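Local coordinates for protein CG4930 (Drosophila melanogaster, PDB 3ISM) that inhibits the nuclease EndoG by forming a protein–protein complex with it, at residues L259-T264 / K306-F311; Y287-Y292 / D330-E335; P323-D328 / P337-F342. The protein carries 1 engineered substitution. All coordinates share one frame; numbering follows the deposited sequence. Where two conformers were deposited one is given.

Contact 1 (L259-T264 / K306-F311); sequences LLFDGT and KELLDF
Both methyls of L260 rest on the same face of the F311 ring, and this is the aromatic part of the contact. CD2 of L260 stands 3.8 Å from the centroid of the F311 ring and 13° off its normal, a CH-pi contact over the centre of the face. CD1 of L260 lies farther out over that face, 3.7 Å from CE2 of F311. The two side chains cross at about a right angle. With CG anti to the backbone N (chi1 -169°), the F311 ring extends toward L260.

The second kind of contact is apolar, oblique to the F261 ring. CG of K306 comes to 3.6 Å from CD1 of F261, and CD1 of L308 to 3.7 Å from CE1 of F261. The same L308 methyl is 3.8 Å from O of L260, so it sits against both neighbours. Within its own segment, CB of L260 lies over the centre of one face of the F261 ring, which places L260 against two phenylalanines.

The C-terminal end of helix 238-261 here meets the turn from helix 290-305 into helix 309-317, in the helical domain of the chain's later half. The earlier half belongs to the Ku C-terminal-domain-like family, and this half probably resembles it, since KELLDFWRD recurs in both. At that turn E307 leaves helical geometry with positive phi. L308 follows as the N-cap residue and the centre of an inverse gamma turn, closed by a weak bond from L309 N to E307 O. L299 of helix 290-305 packs on both L260 and F261, while A273 of helix 267-287 touches L260. The bend of K306 at chi2 (-95°) keeps its CD near F261 as well, and NZ has a long, weak ion pair with E302.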
ATOM      1  N   LEU C 259       2.245  45.095  27.381  1.00 33.72           N
ATOM      2  CA  LEU C 259       3.627  45.487  27.072  1.00 33.21           C
ATOM      3  C   LEU C 259       3.722  46.797  26.290  1.00 32.95           C
ATOM      4  O   LEU C 259       4.625  47.609  26.517  1.00 32.75           O
ATOM      5  CB  LEU C 259       4.322  44.375  26.276  1.00 33.02           C
ATOM      6  CG  LEU C 259       4.834  43.142  27.028  1.00 33.00           C
ATOM      7  CD1 LEU C 259       4.818  41.903  26.121  1.00 32.37           C
ATOM      8  CD2 LEU C 259       6.226  43.385  27.605  1.00 31.76           C
ATOM      9  N   LEU C 260       2.774  46.986  25.378  1.00 32.60           N
ATOM     10  CA  LEU C 260       2.768  48.120  24.470  1.00 32.22           C
ATOM     11  C   LEU C 260       1.936  49.309  24.962  1.00 32.24           C
ATOM     12  O   LEU C 260       2.228  50.454  24.613  1.00 32.16           O
ATOM     13  CB  LEU C 260       2.257  47.672  23.096  1.00 32.09           C
ATOM     14  CG  LEU C 260       3.096  46.716  22.247  1.00 31.17           C
ATOM     15  CD1 LEU C 260       2.300  46.322  21.028  1.00 30.96           C
ATOM     16  CD2 LEU C 260       4.431  47.328  21.839  1.00 30.30           C
ATOM     17  N   PHE C 261       0.900  49.044  25.757  1.00 32.26           N
ATOM     18  CA  PHE C 261      -0.081  50.083  26.085  1.00 32.38           C
ATOM     19  C   PHE C 261      -0.373  50.324  27.575  1.00 32.58           C
ATOM     20  O   PHE C 261      -1.368  50.976  27.908  1.00 32.63           O
ATOM     21  CB  PHE C 261      -1.388  49.854  25.309  1.00 32.25           C
ATOM     22  CG  PHE C 261      -1.190  49.648  23.834  1.00 32.15           C
ATOM     23  CD1 PHE C 261      -0.704  50.674  23.033  1.00 31.98           C
ATOM     24  CD2 PHE C 261      -1.486  48.424  23.246  1.00 32.37           C
ATOM     25  CE1 PHE C 261      -0.515  50.487  21.670  1.00 31.99           C
ATOM     26  CE2 PHE C 261      -1.302  48.225  21.881  1.00 32.12           C
ATOM     27  CZ  PHE C 261      -0.813  49.259  21.091  1.00 32.20           C
ATOM     28  N   ASP C 262       0.484  49.821  28.465  1.00 32.81           N
ATOM     29  CA  ASP C 262       0.385  50.156  29.893  1.00 32.99           C
ATOM     30  C   ASP C 262       0.814  51.607  30.119  1.00 33.08           C
ATOM     31  O   ASP C 262       0.368  52.261  31.063  1.00 33.00           O
ATOM     32  CB  ASP C 262       1.233  49.213  30.757  1.00 33.01           C
ATOM     33  CG  ASP C 262       0.539  47.882  31.040  1.00 33.34           C
ATOM     34  OD1 ASP C 262      -0.711  47.847  31.094  1.00 33.88           O
ATOM     35  OD2 ASP C 262       1.250  46.868  31.216  1.00 33.21           O
ATOM     36  N   GLY C 263       1.687  52.085  29.237  1.00 33.21           N
ATOM     37  CA  GLY C 263       2.118  53.477  29.193  1.00 33.51           C
ATOM     38  C   GLY C 263       2.819  53.694  27.866  1.00 33.70           C
ATOM     39  O   GLY C 263       2.311  53.283  26.817  1.00 33.68           O
ATOM     40  N   THR C 264       3.984  54.335  27.907  1.00 33.85           N
ATOM     41  CA  THR C 264       4.860  54.414  26.741  1.00 34.08           C
ATOM     42  C   THR C 264       5.897  53.299  26.858  1.00 34.29           C
ATOM     43  O   THR C 264       6.716  53.310  27.777  1.00 34.18           O
ATOM     44  CB  THR C 264       5.556  55.782  26.625  1.00 34.10           C
ATOM     45  OG1 THR C 264       4.578  56.825  26.700  1.00 34.15           O
ATOM     46  CG2 THR C 264       6.310  55.893  25.303  1.00 34.13           C
ATOM     47  N   LYS C 306      -1.313  55.435  19.221  1.00 32.41           N
ATOM     48  CA  LYS C 306      -0.330  55.738  20.265  1.00 32.65           C
ATOM     49  C   LYS C 306       1.005  56.238  19.705  1.00 32.73           C
ATOM     50  O   LYS C 306       1.924  56.550  20.473  1.00 32.76           O
ATOM     51  CB  LYS C 306      -0.094  54.505  21.147  1.00 32.82           C
ATOM     52  CG  LYS C 306      -1.272  54.139  22.039  1.00 33.38           C
ATOM     53  CD  LYS C 306      -1.130  54.744  23.423  1.00 34.40           C
ATOM     54  CE  LYS C 306      -2.429  54.647  24.199  1.00 35.54           C
ATOM     55  NZ  LYS C 306      -3.385  55.730  23.813  1.00 36.38           N
ATOM     56  N   GLU C 307       1.097  56.309  18.373  1.00 32.66           N
ATOM     57  CA  GLU C 307       2.301  56.753  17.649  1.00 32.77           C
ATOM     58  C   GLU C 307       3.536  55.891  17.920  1.00 32.56           C
ATOM     59  O   GLU C 307       4.653  56.407  18.044  1.00 32.53           O
ATOM     60  CB  GLU C 307       2.621  58.232  17.918  1.00 32.90           C
ATOM     61  CG  GLU C 307       1.494  59.190  17.595  1.00 33.60           C
ATOM     62  CD  GLU C 307       1.999  60.517  17.077  1.00 34.00           C
ATOM     63  OE1 GLU C 307       2.573  61.307  17.865  1.00 33.63           O
ATOM     64  OE2 GLU C 307       1.812  60.765  15.869  1.00 34.76           O
ATOM     65  N   LEU C 308       3.331  54.581  17.995  1.00 32.17           N
ATOM     66  CA  LEU C 308       4.433  53.644  18.173  1.00 32.19           C
ATOM     67  C   LEU C 308       5.040  53.300  16.814  1.00 32.02           C
ATOM     68  O   LEU C 308       5.046  52.138  16.387  1.00 32.32           O
ATOM     69  CB  LEU C 308       3.965  52.390  18.923  1.00 32.02           C
ATOM     70  CG  LEU C 308       3.395  52.638  20.329  1.00 32.29           C
ATOM     71  CD1 LEU C 308       3.065  51.320  21.039  1.00 32.18           C
ATOM     72  CD2 LEU C 308       4.330  53.507  21.190  1.00 31.27           C
ATOM     73  N   LEU C 309       5.549  54.337  16.152  1.00 31.83           N
ATOM     74  CA  LEU C 309       6.085  54.264  14.794  1.00 31.67           C
ATOM     75  C   LEU C 309       7.259  53.309  14.654  1.00 31.55           C
ATOM     76  O   LEU C 309       7.377  52.617  13.640  1.00 31.54           O
ATOM     77  CB  LEU C 309       6.517  55.654  14.331  1.00 31.77           C
ATOM     78  CG  LEU C 309       5.627  56.449  13.373  1.00 32.03           C
ATOM     79  CD1 LEU C 309       4.165  56.532  13.834  1.00 31.55           C
ATOM     80  CD2 LEU C 309       6.242  57.841  13.173  1.00 31.68           C
ATOM     81  N   ASP C 310       8.122  53.291  15.672  1.00 31.42           N
ATOM     82  CA  ASP C 310       9.260  52.376  15.732  1.00 31.19           C
ATOM     83  C   ASP C 310       8.778  50.935  15.735  1.00 30.92           C
ATOM     84  O   ASP C 310       9.353  50.081  15.050  1.00 30.78           O
ATOM     85  CB  ASP C 310      10.101  52.630  16.988  1.00 31.26           C
ATOM     86  CG  ASP C 310      10.799  53.969  16.964  1.00 31.76           C
ATOM     87  OD1 ASP C 310      10.783  54.658  18.009  1.00 32.54           O
ATOM     88  OD2 ASP C 310      11.363  54.333  15.908  1.00 31.69           O
ATOM     89  N   PHE C 311       7.720  50.675  16.503  1.00 30.49           N
ATOM     90  CA  PHE C 311       7.147  49.341  16.570  1.00 30.29           C
ATOM     91  C   PHE C 311       6.525  48.980  15.225  1.00 29.95           C
ATOM     92  O   PHE C 311       6.766  47.891  14.713  1.00 29.69           O
ATOM     93  CB  PHE C 311       6.122  49.213  17.704  1.00 30.35           C
ATOM     94  CG  PHE C 311       5.699  47.784  17.982  1.00 30.76           C
ATOM     95  CD1 PHE C 311       6.529  46.923  18.694  1.00 30.16           C
ATOM     96  CD2 PHE C 311       4.473  47.305  17.534  1.00 31.14           C
ATOM     97  CE1 PHE C 311       6.143  45.609  18.953  1.00 30.21           C
ATOM     98  CE2 PHE C 311       4.078  45.991  17.793  1.00 31.33           C
ATOM     99  CZ  PHE C 311       4.916  45.142  18.504  1.00 30.34           C
TER

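Contact 2 (Y287-Y292 / D330-E335); sequences YGPDDY and DYYDNE
P289 lies on one face of the Y331 ring: its CD is 3.7 Å from the ring centroid and only 9° off the normal, a CH-pi contact over the centre. CG of Y331, anti to the carbonyl carbon (chi1 -86°), sends the ring toward P289. The phenol end of the same tyrosine runs on to the backbone before the proline, with OH of Y331 3.3 Å from CA of G288. That hydroxyl is also near N of G288, at too poor an angle for a hydrogen bond. A second tyrosine meets the proline ring, OH of Y332 coming to 3.4 Å from CG of P289.

One layer out, G288, with positive phi, is the first residue after helix 267-287 and P289 is the N-cap of helix 290-305, so the tyrosines pack on a tight helix-helix connection. A CB on G288 would run into the preceding carbonyl oxygen and fall close to OH of Y331. CB of Y331 lies over one face of the Y332 ring, offset toward the rim, and OH of Y332 has a weak hydrogen bond with ND2 of N293. Farther out, F75 of the bound EndoG chain meets the Y331 ring edge-to-face, and NH2 of its R70 is hydrogen-bonded to O of Y331.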
ATOM      1  N   TYR C 287      -2.969  26.565  13.604  1.00 27.78           N
ATOM      2  CA  TYR C 287      -4.191  26.231  14.342  1.00 28.61           C
ATOM      3  C   TYR C 287      -5.443  26.946  13.844  1.00 29.04           C
ATOM      4  O   TYR C 287      -6.553  26.592  14.229  1.00 28.92           O
ATOM      5  CB  TYR C 287      -4.000  26.464  15.838  1.00 28.61           C
ATOM      6  CG  TYR C 287      -3.002  25.517  16.447  1.00 28.77           C
ATOM      7  CD1 TYR C 287      -1.743  25.959  16.826  1.00 28.33           C
ATOM      8  CD2 TYR C 287      -3.311  24.173  16.626  1.00 29.27           C
ATOM      9  CE1 TYR C 287      -0.816  25.100  17.367  1.00 29.40           C
ATOM     10  CE2 TYR C 287      -2.393  23.303  17.179  1.00 29.42           C
ATOM     11  CZ  TYR C 287      -1.146  23.776  17.549  1.00 29.47           C
ATOM     12  OH  TYR C 287      -0.220  22.928  18.105  1.00 30.17           O
ATOM     13  N   GLY C 288      -5.261  27.946  12.985  1.00 29.48           N
ATOM     14  CA  GLY C 288      -6.384  28.705  12.463  1.00 30.21           C
ATOM     15  C   GLY C 288      -6.204  30.176  12.744  1.00 30.83           C
ATOM     16  O   GLY C 288      -6.453  30.628  13.865  1.00 30.86           O
ATOM     17  N   PRO C 289      -5.783  30.937  11.719  1.00 30.92           N
ATOM     18  CA  PRO C 289      -5.367  32.315  11.899  1.00 30.97           C
ATOM     19  C   PRO C 289      -6.508  33.338  11.794  1.00 31.08           C
ATOM     20  O   PRO C 289      -6.241  34.531  11.706  1.00 30.58           O
ATOM     21  CB  PRO C 289      -4.357  32.509  10.767  1.00 30.92           C
ATOM     22  CG  PRO C 289      -4.843  31.600   9.661  1.00 30.75           C
ATOM     23  CD  PRO C 289      -5.691  30.517  10.305  1.00 31.05           C
ATOM     24  N   ASP C 290      -7.758  32.875  11.817  1.00 31.52           N
ATOM     25  CA  ASP C 290      -8.918  33.770  11.675  1.00 32.06           C
ATOM     26  C   ASP C 290      -9.063  34.820  12.799  1.00 32.05           C
ATOM     27  O   ASP C 290      -9.409  35.978  12.525  1.00 32.25           O
ATOM     28  CB  ASP C 290     -10.220  32.969  11.530  1.00 32.10           C
ATOM     29  CG  ASP C 290     -11.370  33.819  11.001  1.00 32.78           C
ATOM     30  OD1 ASP C 290     -11.221  34.423   9.912  1.00 33.07           O
ATOM     31  OD2 ASP C 290     -12.421  33.885  11.672  1.00 32.80           O
ATOM     32  N   ASP C 291      -8.815  34.410  14.045  1.00 31.90           N
ATOM     33  CA  ASP C 291      -8.793  35.337  15.185  1.00 31.78           C
ATOM     34  C   ASP C 291      -7.635  36.319  15.052  1.00 31.63           C
ATOM     35  O   ASP C 291      -7.782  37.521  15.303  1.00 31.43           O
ATOM     36  CB  ASP C 291      -8.637  34.579  16.504  1.00 31.89           C
ATOM     37  CG  ASP C 291      -9.818  33.674  16.814  1.00 32.92           C
ATOM     38  OD1 ASP C 291     -10.762  33.575  15.997  1.00 33.54           O
ATOM     39  OD2 ASP C 291      -9.797  33.048  17.892  1.00 34.16           O
ATOM     40  N   TYR C 292      -6.480  35.794  14.658  1.00 31.20           N
ATOM     41  CA  TYR C 292      -5.299  36.607  14.471  1.00 31.33           C
ATOM     42  C   TYR C 292      -5.537  37.671  13.403  1.00 31.68           C
ATOM     43  O   TYR C 292      -5.180  38.834  13.591  1.00 31.74           O
ATOM     44  CB  TYR C 292      -4.105  35.734  14.080  1.00 31.09           C
ATOM     45  CG  TYR C 292      -2.813  36.498  14.069  1.00 30.18           C
ATOM     46  CD1 TYR C 292      -1.975  36.469  15.166  1.00 29.60           C
ATOM     47  CD2 TYR C 292      -2.434  37.268  12.966  1.00 29.10           C
ATOM     48  CE1 TYR C 292      -0.799  37.179  15.183  1.00 30.64           C
ATOM     49  CE2 TYR C 292      -1.253  37.975  12.962  1.00 29.07           C
ATOM     50  CZ  TYR C 292      -0.440  37.933  14.080  1.00 29.90           C
ATOM     51  OH  TYR C 292       0.745  38.629  14.106  1.00 30.01           O
ATOM     52  N   ASP C 330      -0.625  26.936   5.557  1.00 26.92           N
ATOM     53  CA  ASP C 330      -1.298  26.008   4.654  1.00 25.84           C
ATOM     54  C   ASP C 330      -2.802  26.235   4.589  1.00 25.90           C
ATOM     55  O   ASP C 330      -3.523  25.476   3.947  1.00 25.95           O
ATOM     56  CB  ASP C 330      -0.942  24.536   4.963  1.00 25.68           C
ATOM     57  CG  ASP C 330      -1.554  24.004   6.261  1.00 23.95           C
ATOM     58  OD1 ASP C 330      -1.395  22.783   6.504  1.00 23.17           O
ATOM     59  OD2 ASP C 330      -2.176  24.768   7.038  1.00 21.81           O
ATOM     60  N   TYR C 331      -3.273  27.291   5.248  1.00 26.03           N
ATOM     61  CA  TYR C 331      -4.663  27.732   5.099  1.00 25.89           C
ATOM     62  C   TYR C 331      -4.885  28.467   3.780  1.00 26.19           C
ATOM     63  O   TYR C 331      -6.031  28.776   3.430  1.00 25.81           O
ATOM     64  CB  TYR C 331      -5.067  28.644   6.255  1.00 25.91           C
ATOM     65  CG  TYR C 331      -5.552  27.907   7.464  1.00 24.90           C
ATOM     66  CD1 TYR C 331      -6.905  27.686   7.657  1.00 25.18           C
ATOM     67  CD2 TYR C 331      -4.658  27.430   8.419  1.00 24.98           C
ATOM     68  CE1 TYR C 331      -7.369  27.004   8.777  1.00 25.70           C
ATOM     69  CE2 TYR C 331      -5.107  26.752   9.546  1.00 25.02           C
ATOM     70  CZ  TYR C 331      -6.461  26.540   9.714  1.00 25.43           C
ATOM     71  OH  TYR C 331      -6.918  25.871  10.818  1.00 26.23           O
ATOM     72  N   TYR C 332      -3.791  28.734   3.057  1.00 26.22           N
ATOM     73  CA  TYR C 332      -3.828  29.534   1.842  1.00 27.29           C
ATOM     74  C   TYR C 332      -2.998  28.973   0.672  1.00 27.54           C
ATOM     75  O   TYR C 332      -2.096  28.154   0.872  1.00 27.83           O
ATOM     76  CB  TYR C 332      -3.353  30.955   2.161  1.00 27.69           C
ATOM     77  CG  TYR C 332      -3.981  31.547   3.400  1.00 28.90           C
ATOM     78  CD1 TYR C 332      -3.322  31.502   4.633  1.00 29.05           C
ATOM     79  CD2 TYR C 332      -5.249  32.119   3.350  1.00 29.56           C
ATOM     80  CE1 TYR C 332      -3.891  32.054   5.771  1.00 29.21           C
ATOM     81  CE2 TYR C 332      -5.831  32.665   4.490  1.00 30.20           C
ATOM     82  CZ  TYR C 332      -5.150  32.626   5.694  1.00 29.10           C
ATOM     83  OH  TYR C 332      -5.735  33.157   6.821  1.00 28.95           O
ATOM     84  N   ASP C 333      -3.312  29.423  -0.545  1.00 27.57           N
ATOM     85  CA  ASP C 333      -2.491  29.138  -1.730  1.00 27.78           C
ATOM     86  C   ASP C 333      -2.354  30.347  -2.673  1.00 28.19           C
ATOM     87  O   ASP C 333      -2.761  31.453  -2.327  1.00 28.29           O
ATOM     88  CB  ASP C 333      -3.023  27.909  -2.485  1.00 27.66           C
ATOM     89  CG  ASP C 333      -4.482  28.052  -2.928  1.00 27.64           C
ATOM     90  OD1 ASP C 333      -4.943  29.180  -3.235  1.00 25.52           O
ATOM     91  OD2 ASP C 333      -5.168  27.002  -2.974  1.00 28.06           O
ATOM     92  N   ASN C 334      -1.802  30.111  -3.862  1.00 28.61           N
ATOM     93  CA  ASN C 334      -1.570  31.139  -4.884  1.00 29.43           C
ATOM     94  C   ASN C 334      -2.714  32.097  -5.213  1.00 29.39           C
ATOM     95  O   ASN C 334      -2.513  33.308  -5.238  1.00 29.46           O
ATOM     96  CB  ASN C 334      -1.099  30.488  -6.191  1.00 29.64           C
ATOM     97  CG  ASN C 334       0.397  30.380  -6.275  1.00 30.97           C
ATOM     98  OD1 ASN C 334       1.105  30.725  -5.323  1.00 32.55           O
ATOM     99  ND2 ASN C 334       0.899  29.897  -7.414  1.00 31.25           N
ATOM    100  N   GLU C 335      -3.897  31.547  -5.479  1.00 29.50           N
ATOM    101  CA  GLU C 335      -5.052  32.324  -5.924  1.00 29.47           C
ATOM    102  C   GLU C 335      -5.589  33.289  -4.860  1.00 29.99           C
ATOM    103  O   GLU C 335      -6.296  34.244  -5.183  1.00 30.03           O
ATOM    104  CB  GLU C 335      -6.161  31.389  -6.415  1.00 29.30           C
ATOM    105  CG  GLU C 335      -5.920  30.833  -7.808  1.00 28.86           C
ATOM    106  CD  GLU C 335      -7.093  30.014  -8.336  1.00 28.78           C
ATOM    107  OE1 GLU C 335      -7.423  28.981  -7.720  1.00 27.90           O
ATOM    108  OE2 GLU C 335      -7.677  30.400  -9.371  1.00 26.65           O
TER

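Contact 3 (P323-D328 / P337-F342); sequences PSCARD and PLPFEF
The F342 ring carries P323 on one face: CD of P323 is 3.7 Å from the ring centroid and 22° off the normal, displaced toward the rim on the CG side. This is a CH-pi contact from a proline ring that crosses the phenylalanine obliquely. It forms where the long loop after helix 309-317 doubles back, so that its early part packs on the lead-in to the short, weakly bonded helix at about 340-343. F297 of helix 290-305 meets the F342 ring edge-to-face, and the W312 ring meets it too. The F340 ring, by contrast, is met within its own segment by CB of L338, offset over one face.

P339, in the lead-in, is the centre of an inverse gamma turn. Its ring slides past that of P323 in the opposite direction, CB of P339 lying 3.9 Å from CB of P323. In F342, CG is anti to the backbone N (chi1 167°), which brings the ring up to CD of P323. A serine here would take away the ring, and P323 would probably lose its apolar neighbour while a gap opened beside F297 and W312.

At the other end, CD2 of L338 meets the aliphatic part of R327, 3.9 Å from CD of R327, the two chains crossing at about a right angle; the guanidinium group instead forms a salt bridge with E320. Inside the loop, OD1 of D328 accepts from N of C325 at 2.6 Å, with an N-H...O angle of 163°, on the syn side of the carboxylate and tilted out of its plane.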
ATOM      1  N   PRO C 323      -1.587  39.984   8.705  1.00 30.81           N
ATOM      2  CA  PRO C 323      -2.455  38.836   8.499  1.00 30.95           C
ATOM      3  C   PRO C 323      -1.693  37.620   7.990  1.00 30.97           C
ATOM      4  O   PRO C 323      -0.728  37.763   7.224  1.00 31.06           O
ATOM      5  CB  PRO C 323      -3.443  39.334   7.439  1.00 30.99           C
ATOM      6  CG  PRO C 323      -3.553  40.798   7.713  1.00 30.93           C
ATOM      7  CD  PRO C 323      -2.152  41.209   8.103  1.00 31.11           C
ATOM      8  N   SER C 324      -2.097  36.436   8.447  1.00 30.81           N
ATOM      9  CA  SER C 324      -1.506  35.189   7.955  1.00 30.68           C
ATOM     10  C   SER C 324      -1.891  34.966   6.495  1.00 30.34           C
ATOM     11  O   SER C 324      -3.008  35.311   6.095  1.00 30.36           O
ATOM     12  CB  SER C 324      -1.977  34.020   8.803  1.00 30.60           C
ATOM     13  OG  SER C 324      -1.282  32.835   8.466  1.00 31.82           O
ATOM     14  N   CYS C 325      -0.971  34.393   5.713  1.00 30.16           N
ATOM     15  CA  CYS C 325      -1.218  34.158   4.285  0.50 29.64           C
ATOM     16  C   CYS C 325      -0.412  32.981   3.716  1.00 30.01           C
ATOM     17  O   CYS C 325       0.257  32.254   4.466  1.00 30.12           O
ATOM     18  CB  CYS C 325      -0.994  35.444   3.473  0.50 29.70           C
ATOM     19  SG  CYS C 325       0.711  35.946   3.306  0.50 27.18           S
ATOM     20  N   ALA C 326      -0.497  32.779   2.392  1.00 29.79           N
ATOM     21  CA  ALA C 326       0.157  31.641   1.713  1.00 29.72           C
ATOM     22  C   ALA C 326       1.670  31.655   1.851  1.00 29.82           C
ATOM     23  O   ALA C 326       2.347  30.686   1.508  1.00 29.66           O
ATOM     24  CB  ALA C 326      -0.230  31.580   0.233  1.00 29.66           C
ATOM     25  N   ARG C 327       2.192  32.768   2.346  1.00 29.81           N
ATOM     26  CA  ARG C 327       3.610  32.902   2.583  1.00 30.25           C
ATOM     27  C   ARG C 327       3.979  32.136   3.838  1.00 30.33           C
ATOM     28  O   ARG C 327       5.093  31.614   3.941  1.00 30.09           O
ATOM     29  CB  ARG C 327       3.988  34.382   2.715  1.00 30.48           C
ATOM     30  CG  ARG C 327       3.924  35.137   1.382  1.00 30.66           C
ATOM     31  CD  ARG C 327       4.116  36.642   1.544  1.00 30.63           C
ATOM     32  NE  ARG C 327       5.398  37.022   2.144  1.00 30.91           N
ATOM     33  CZ  ARG C 327       6.568  37.026   1.507  1.00 31.72           C
ATOM     34  NH1 ARG C 327       6.647  36.653   0.233  1.00 30.98           N
ATOM     35  NH2 ARG C 327       7.665  37.417   2.143  1.00 32.20           N
ATOM     36  N   ASP C 328       3.032  32.059   4.778  1.00 30.45           N
ATOM     37  CA  ASP C 328       3.318  31.508   6.103  1.00 30.90           C
ATOM     38  C   ASP C 328       2.496  30.275   6.508  1.00 30.71           C
ATOM     39  O   ASP C 328       2.851  29.582   7.473  1.00 31.08           O
ATOM     40  CB  ASP C 328       3.247  32.606   7.191  1.00 31.25           C
ATOM     41  CG  ASP C 328       1.850  33.216   7.348  1.00 32.52           C
ATOM     42  OD1 ASP C 328       1.459  34.080   6.530  1.00 32.07           O
ATOM     43  OD2 ASP C 328       1.148  32.848   8.321  1.00 35.34           O
ATOM     44  N   PRO C 337      -5.763  36.344  -2.228  1.00 31.88           N
ATOM     45  CA  PRO C 337      -5.232  37.713  -2.275  1.00 32.10           C
ATOM     46  C   PRO C 337      -4.291  37.999  -1.107  1.00 32.16           C
ATOM     47  O   PRO C 337      -4.642  37.733   0.048  1.00 32.19           O
ATOM     48  CB  PRO C 337      -6.491  38.586  -2.181  1.00 32.07           C
ATOM     49  CG  PRO C 337      -7.500  37.737  -1.467  1.00 31.93           C
ATOM     50  CD  PRO C 337      -7.176  36.303  -1.798  1.00 31.85           C
ATOM     51  N   LEU C 338      -3.107  38.523  -1.410  1.00 32.20           N
ATOM     52  CA  LEU C 338      -2.131  38.860  -0.375  1.00 32.59           C
ATOM     53  C   LEU C 338      -2.569  40.122   0.394  1.00 32.81           C
ATOM     54  O   LEU C 338      -3.272  40.976  -0.162  1.00 32.59           O
ATOM     55  CB  LEU C 338      -0.735  39.034  -0.991  1.00 32.62           C
ATOM     56  CG  LEU C 338       0.009  37.764  -1.435  1.00 32.68           C
ATOM     57  CD1 LEU C 338       1.019  38.070  -2.535  1.00 32.54           C
ATOM     58  CD2 LEU C 338       0.690  37.067  -0.268  1.00 32.05           C
ATOM     59  N   PRO C 339      -2.156  40.248   1.673  1.00 33.05           N
ATOM     60  CA  PRO C 339      -2.638  41.367   2.475  1.00 33.21           C
ATOM     61  C   PRO C 339      -1.749  42.613   2.356  1.00 33.32           C
ATOM     62  O   PRO C 339      -1.198  43.080   3.361  1.00 33.53           O
ATOM     63  CB  PRO C 339      -2.601  40.804   3.900  1.00 33.00           C
ATOM     64  CG  PRO C 339      -1.502  39.764   3.875  1.00 33.45           C
ATOM     65  CD  PRO C 339      -1.224  39.398   2.437  1.00 33.16           C
ATOM     66  N   PHE C 340      -1.623  43.146   1.141  1.00 33.27           N
ATOM     67  CA  PHE C 340      -0.793  44.327   0.898  1.00 33.42           C
ATOM     68  C   PHE C 340      -1.322  45.521   1.684  1.00 33.25           C
ATOM     69  O   PHE C 340      -0.551  46.268   2.288  1.00 33.25           O
ATOM     70  CB  PHE C 340      -0.756  44.690  -0.595  1.00 33.84           C
ATOM     71  CG  PHE C 340      -0.202  43.612  -1.485  1.00 34.26           C
ATOM     72  CD1 PHE C 340       1.150  43.278  -1.444  1.00 35.19           C
ATOM     73  CD2 PHE C 340      -1.029  42.956  -2.394  1.00 35.43           C
ATOM     74  CE1 PHE C 340       1.668  42.279  -2.280  1.00 36.10           C
ATOM     75  CE2 PHE C 340      -0.523  41.959  -3.243  1.00 36.00           C
ATOM     76  CZ  PHE C 340       0.828  41.621  -3.185  1.00 35.48           C
ATOM     77  N   GLU C 341      -2.649  45.656   1.681  1.00 33.06           N
ATOM     78  CA  GLU C 341      -3.371  46.820   2.208  1.00 33.09           C
ATOM     79  C   GLU C 341      -3.151  47.067   3.704  1.00 32.70           C
ATOM     80  O   GLU C 341      -3.149  48.220   4.146  1.00 32.59           O
ATOM     81  CB  GLU C 341      -4.885  46.713   1.915  1.00 33.29           C
ATOM     82  CG  GLU C 341      -5.274  46.021   0.586  1.00 34.14           C
ATOM     83  CD  GLU C 341      -5.196  44.481   0.650  1.00 35.74           C
ATOM     84  OE1 GLU C 341      -5.532  43.885   1.704  1.00 35.45           O
ATOM     85  OE2 GLU C 341      -4.797  43.863  -0.363  1.00 36.15           O
ATOM     86  N   PHE C 342      -2.983  45.986   4.473  1.00 32.28           N
ATOM     87  CA  PHE C 342      -2.739  46.069   5.923  1.00 31.95           C
ATOM     88  C   PHE C 342      -1.504  46.908   6.267  1.00 31.95           C
ATOM     89  O   PHE C 342      -1.518  47.686   7.224  1.00 31.84           O
ATOM     90  CB  PHE C 342      -2.600  44.663   6.540  1.00 31.91           C
ATOM     91  CG  PHE C 342      -2.050  44.666   7.950  1.00 31.45           C
ATOM     92  CD1 PHE C 342      -2.894  44.844   9.034  1.00 30.70           C
ATOM     93  CD2 PHE C 342      -0.686  44.502   8.185  1.00 30.98           C
ATOM     94  CE1 PHE C 342      -2.397  44.860  10.324  1.00 30.35           C
ATOM     95  CE2 PHE C 342      -0.183  44.522   9.468  1.00 31.00           C
ATOM     96  CZ  PHE C 342      -1.046  44.699  10.546  1.00 31.03           C
TER

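Overall arrangement
Along the chain the six segments run 259-264, 287-292, 306-311, 323-328, 330-335 and 337-342, so contacts 1 and 2 interleave, as do contacts 2 and 3, while contact 1 closes before contact 3 opens. Contacts 2 and 3 have centres about 9 Å apart and touch directly: CE1 of Y332 is 3.4 Å from O of S324. Both use the loop between helices 309-317 and 340-343. Contact 1 lies apart, its centre about 28 Å from that of contact 2 and 24 Å from that of contact 3, where helix 290-305 turns into helix 309-317. The bound EndoG chain reaches contacts 2 and 3 but not contact 1, consistent with this loop forming part of the EndoG-binding surface.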